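Local coordinates for 3-oxoacyl-(acyl-carrier protein) synthase II (Thermus thermophilus, PDB 1J3N) that probably catalyses the condensation step of fatty acid elongation, joining malonyl-acyl-carrier protein to a growing acyl chain bound to the enzyme, at residues 296-300 and 347-351; 324-330 and 375-379. All coordinates share one frame; numbering follows the deposited sequence.

How the interactions relate
From the N terminus the chain passes through strand 297-299, helix 306-324, strand 328-330, helix 343-357 and then the loop ahead of strand 382-383. Interaction 1 closes a loop of 46 residues between 296-300 and 347-351; interaction 2 closes one of 44 residues between 324-330 and 375-379. Their segments alternate, so the two closures cross: each starts or ends within the other. Strands 297-299 and 328-330 are parallel neighbours in the large mixed sheet, and Y297 OH lies 2.7 Å from S330 OG, a probable hydrogen bond that joins the contacts. Interaction 1 ties this sheet to helix 343-357, interaction 2 to the 375-379 loop.

Interaction 1 (296-300 and 347-351); sequences GYINA and EAIAT
N299 and T351 meet most closely here, N299 CB resting 3.0 Å from T351 OG1 in a tight van der Waals contact. The N299 side chain reaches across from the strand with CG anti to the backbone N (chi1 -177°), which brings one end of its amide against CB and CG of E347. The two side chains cross at about a right angle, while amide and carboxylate planes are only 24° apart. A350 CB makes a looser contact with the outer end of the N299 side chain, and the T351 methyl CG2 approaches the Y297 ring obliquely, 4.3 Å from CE2. The polar groups are bonded within the helix or to residues outside the two segments. E347 O takes two donors from T351 on opposite faces of its carbonyl plane, the backbone N at 2.9 Å and, at 2.7 Å, the hydroxyl OG1, which turns back onto this carbonyl one helical turn earlier. The phenol's polar end is taken by S330, and E347 OE2 forms a salt bridge with K333. This is the junction of sheet and central helix in the layered thiolase fold: segment 347-351 of helix 343-357 runs nearly antiparallel to strand 297-299, the axes approaching to 9.2 Å, and F22 of helix 19-28 packs against A350. With the T351 hydroxyl donating to E347 O and meeting N299 only at CB and CG, the strand-helix junction rests largely on side-chain packing.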
# COMPACT_ATOMS: atom_id res chain seq x y z
N GLY A 296 25.74 -16.09 -1.12
CA GLY A 296 27.01 -15.68 -0.53
C GLY A 296 26.94 -14.38 0.25
O GLY A 296 27.86 -14.05 0.99
N TYR A 297 25.84 -13.64 0.07
CA TYR A 297 25.66 -12.36 0.77
C TYR A 297 24.22 -12.11 1.20
O TYR A 297 23.28 -12.45 0.48
CB TYR A 297 26.11 -11.20 -0.12
CG TYR A 297 25.86 -9.84 0.49
CD1 TYR A 297 26.35 -9.52 1.76
CD2 TYR A 297 25.14 -8.85 -0.20
CE1 TYR A 297 26.15 -8.27 2.32
CE2 TYR A 297 24.93 -7.58 0.36
CZ TYR A 297 25.45 -7.30 1.62
OH TYR A 297 25.30 -6.05 2.18
N ILE A 298 24.05 -11.50 2.38
CA ILE A 298 22.74 -11.15 2.90
C ILE A 298 22.76 -9.73 3.42
O ILE A 298 23.47 -9.43 4.39
CB ILE A 298 22.29 -12.04 4.07
CG1 ILE A 298 22.18 -13.50 3.62
CG2 ILE A 298 20.95 -11.56 4.59
CD1 ILE A 298 21.64 -14.43 4.72
N ASN A 299 22.01 -8.84 2.79
CA ASN A 299 21.95 -7.47 3.28
C ASN A 299 20.89 -7.55 4.36
O ASN A 299 19.69 -7.56 4.07
CB ASN A 299 21.53 -6.48 2.19
CG ASN A 299 21.53 -5.04 2.70
OD1 ASN A 299 20.58 -4.59 3.33
ND2 ASN A 299 22.62 -4.33 2.43
N ALA A 300 21.34 -7.65 5.60
CA ALA A 300 20.46 -7.78 6.74
C ALA A 300 19.57 -6.58 6.99
O ALA A 300 19.82 -5.49 6.49
CB ALA A 300 21.27 -8.07 7.99
N GLU A 347 18.36 -0.25 0.38
CA GLU A 347 19.17 -1.42 0.74
C GLU A 347 19.22 -2.39 -0.43
O GLU A 347 20.17 -3.15 -0.57
CB GLU A 347 18.58 -2.11 1.97
CG GLU A 347 19.07 -1.52 3.28
CD GLU A 347 18.08 -1.69 4.41
OE1 GLU A 347 17.46 -2.78 4.52
OE2 GLU A 347 17.92 -0.74 5.21
N ALA A 348 18.19 -2.36 -1.27
CA ALA A 348 18.16 -3.21 -2.44
C ALA A 348 19.20 -2.64 -3.40
O ALA A 348 19.86 -3.37 -4.14
CB ALA A 348 16.76 -3.20 -3.09
N ILE A 349 19.33 -1.31 -3.40
CA ILE A 349 20.31 -0.66 -4.25
C ILE A 349 21.72 -1.08 -3.83
O ILE A 349 22.55 -1.46 -4.67
CB ILE A 349 20.15 0.88 -4.19
CG1 ILE A 349 18.80 1.27 -4.83
CG2 ILE A 349 21.32 1.55 -4.92
CD1 ILE A 349 18.55 2.76 -4.94
N ALA A 350 21.98 -1.04 -2.53
CA ALA A 350 23.27 -1.43 -1.99
C ALA A 350 23.55 -2.89 -2.32
O ALA A 350 24.68 -3.26 -2.67
CB ALA A 350 23.29 -1.21 -0.47
N THR A 351 22.52 -3.73 -2.22
CA THR A 351 22.66 -5.16 -2.49
C THR A 351 22.96 -5.42 -3.96
O THR A 351 23.76 -6.29 -4.30
CB THR A 351 21.39 -5.93 -2.08
OG1 THR A 351 21.12 -5.69 -0.69
CG2 THR A 351 21.58 -7.43 -2.29

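Interaction 2 (324-330 and 375-379); sequences AKRLMVS and LDFVP
V329 N donates to D376 O at 2.7 Å, and this nearly straight bond (164° at the hydrogen) is the backbone link between strand 328-330 and the 375-379 loop. Apolar side chains close up around it. On one face of the strand V329 CB lies 4.0 Å from F377 CD1, in a ring that also stacks on F220; on the other, M328 CB touches V378 CG2 at 3.9 Å. Toward the preceding turn, L375 extends its CD2 methyl to A324, 3.9 Å from CB, and its side chain continues onto V313 and I316 of helix 306-324. Strand 328-330 borders 297-299 in the mixed sheet of the thiolase fold, and the loop lies along it as an irregular neighbour with no strand of its own. An Asx turn shapes that neighbour: chi1 of -175° swings the D376 carboxylate away from its own nitrogen, and OD1 accepts from V378 N, which lies 27° out of the carboxylate plane. Around the turn 324-327 the backbones no longer bond directly, and two waters make the polar links. One molecule donates to A324 O and, at 2.7 Å, to L327 O, and accepts from D376 N, bridging this type I turn to the loop. A second water donates to L327 O as well, and to D376 OD2 at 2.8 Å; that carboxylate oxygen also forms a salt bridge with R382.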
# COMPACT_ATOMS: atom_id res chain seq x y z
N ALA A 324 25.48 -20.96 7.00
CA ALA A 324 25.43 -19.67 7.66
C ALA A 324 26.82 -19.15 8.00
O ALA A 324 27.10 -17.95 7.86
CB ALA A 324 24.58 -19.77 8.93
N LYS A 325 27.69 -20.06 8.42
CA LYS A 325 29.05 -19.72 8.80
C LYS A 325 29.91 -19.27 7.62
O LYS A 325 30.97 -18.67 7.80
CB LYS A 325 29.70 -20.92 9.51
CG LYS A 325 28.95 -21.36 10.77
CD LYS A 325 29.54 -22.62 11.41
CE LYS A 325 29.38 -23.84 10.52
NZ LYS A 325 29.84 -25.09 11.18
N ARG A 326 29.45 -19.56 6.41
CA ARG A 326 30.20 -19.19 5.21
C ARG A 326 29.61 -17.94 4.54
O ARG A 326 30.14 -17.44 3.55
CB ARG A 326 30.20 -20.36 4.22
CG ARG A 326 31.42 -20.39 3.30
CD ARG A 326 31.69 -21.80 2.77
NE ARG A 326 30.61 -22.27 1.91
CZ ARG A 326 30.60 -23.46 1.31
NH1 ARG A 326 31.61 -24.30 1.48
NH2 ARG A 326 29.58 -23.80 0.53
N LEU A 327 28.51 -17.45 5.10
CA LEU A 327 27.84 -16.27 4.56
C LEU A 327 28.54 -14.99 4.99
O LEU A 327 29.32 -14.98 5.93
CB LEU A 327 26.40 -16.19 5.08
CG LEU A 327 25.29 -17.14 4.62
CD1 LEU A 327 24.11 -16.98 5.57
CD2 LEU A 327 24.89 -16.83 3.19
N MET A 328 28.24 -13.92 4.27
CA MET A 328 28.76 -12.60 4.60
C MET A 328 27.49 -11.80 4.81
O MET A 328 26.61 -11.80 3.96
CB MET A 328 29.58 -12.00 3.45
CG MET A 328 30.97 -12.57 3.30
SD MET A 328 31.92 -11.70 2.05
CE MET A 328 31.19 -12.42 0.55
N VAL A 329 27.39 -11.13 5.95
CA VAL A 329 26.21 -10.35 6.26
C VAL A 329 26.62 -8.94 6.67
O VAL A 329 27.53 -8.77 7.49
CB VAL A 329 25.40 -11.00 7.42
CG1 VAL A 329 24.05 -10.31 7.58
CG2 VAL A 329 25.20 -12.49 7.16
N SER A 330 25.98 -7.93 6.10
CA SER A 330 26.30 -6.56 6.50
C SER A 330 25.03 -5.72 6.55
O SER A 330 24.07 -5.98 5.82
CB SER A 330 27.33 -5.93 5.54
OG SER A 330 26.75 -5.41 4.37
N LEU A 375 28.18 -14.72 13.14
CA LEU A 375 28.12 -14.64 11.69
C LEU A 375 29.15 -13.62 11.24
O LEU A 375 29.56 -12.76 12.03
CB LEU A 375 26.73 -14.21 11.22
CG LEU A 375 25.58 -15.21 11.41
CD1 LEU A 375 24.29 -14.61 10.86
CD2 LEU A 375 25.90 -16.51 10.70
N ASP A 376 29.58 -13.71 9.99
CA ASP A 376 30.56 -12.78 9.46
C ASP A 376 29.81 -11.50 9.06
O ASP A 376 29.15 -11.47 8.02
CB ASP A 376 31.24 -13.39 8.23
CG ASP A 376 32.36 -12.52 7.69
OD1 ASP A 376 32.42 -11.33 8.06
OD2 ASP A 376 33.18 -13.03 6.90
N PHE A 377 29.93 -10.46 9.88
CA PHE A 377 29.25 -9.19 9.63
C PHE A 377 30.03 -8.15 8.82
O PHE A 377 29.65 -6.97 8.79
CB PHE A 377 28.77 -8.60 10.95
CG PHE A 377 27.73 -9.44 11.64
CD1 PHE A 377 26.51 -9.71 11.01
CD2 PHE A 377 27.97 -9.98 12.90
CE1 PHE A 377 25.55 -10.52 11.63
CE2 PHE A 377 27.02 -10.80 13.52
CZ PHE A 377 25.81 -11.07 12.89
N VAL A 378 31.11 -8.57 8.18
CA VAL A 378 31.92 -7.70 7.33
C VAL A 378 32.25 -6.33 7.95
O VAL A 378 31.72 -5.29 7.53
CB VAL A 378 31.21 -7.50 5.97
CG1 VAL A 378 32.14 -6.85 4.97
CG2 VAL A 378 30.72 -8.85 5.44
N PRO A 379 33.15 -6.30 8.95
CA PRO A 379 33.52 -5.03 9.58
C PRO A 379 34.20 -4.06 8.61
O PRO A 379 34.23 -2.85 8.84
CB PRO A 379 34.43 -5.47 10.72
CG PRO A 379 35.01 -6.76 10.23
CD PRO A 379 33.82 -7.43 9.61
O HOH W 1 29.09 -15.81 8.49
O HOH W 2 32.19 -15.16 5.33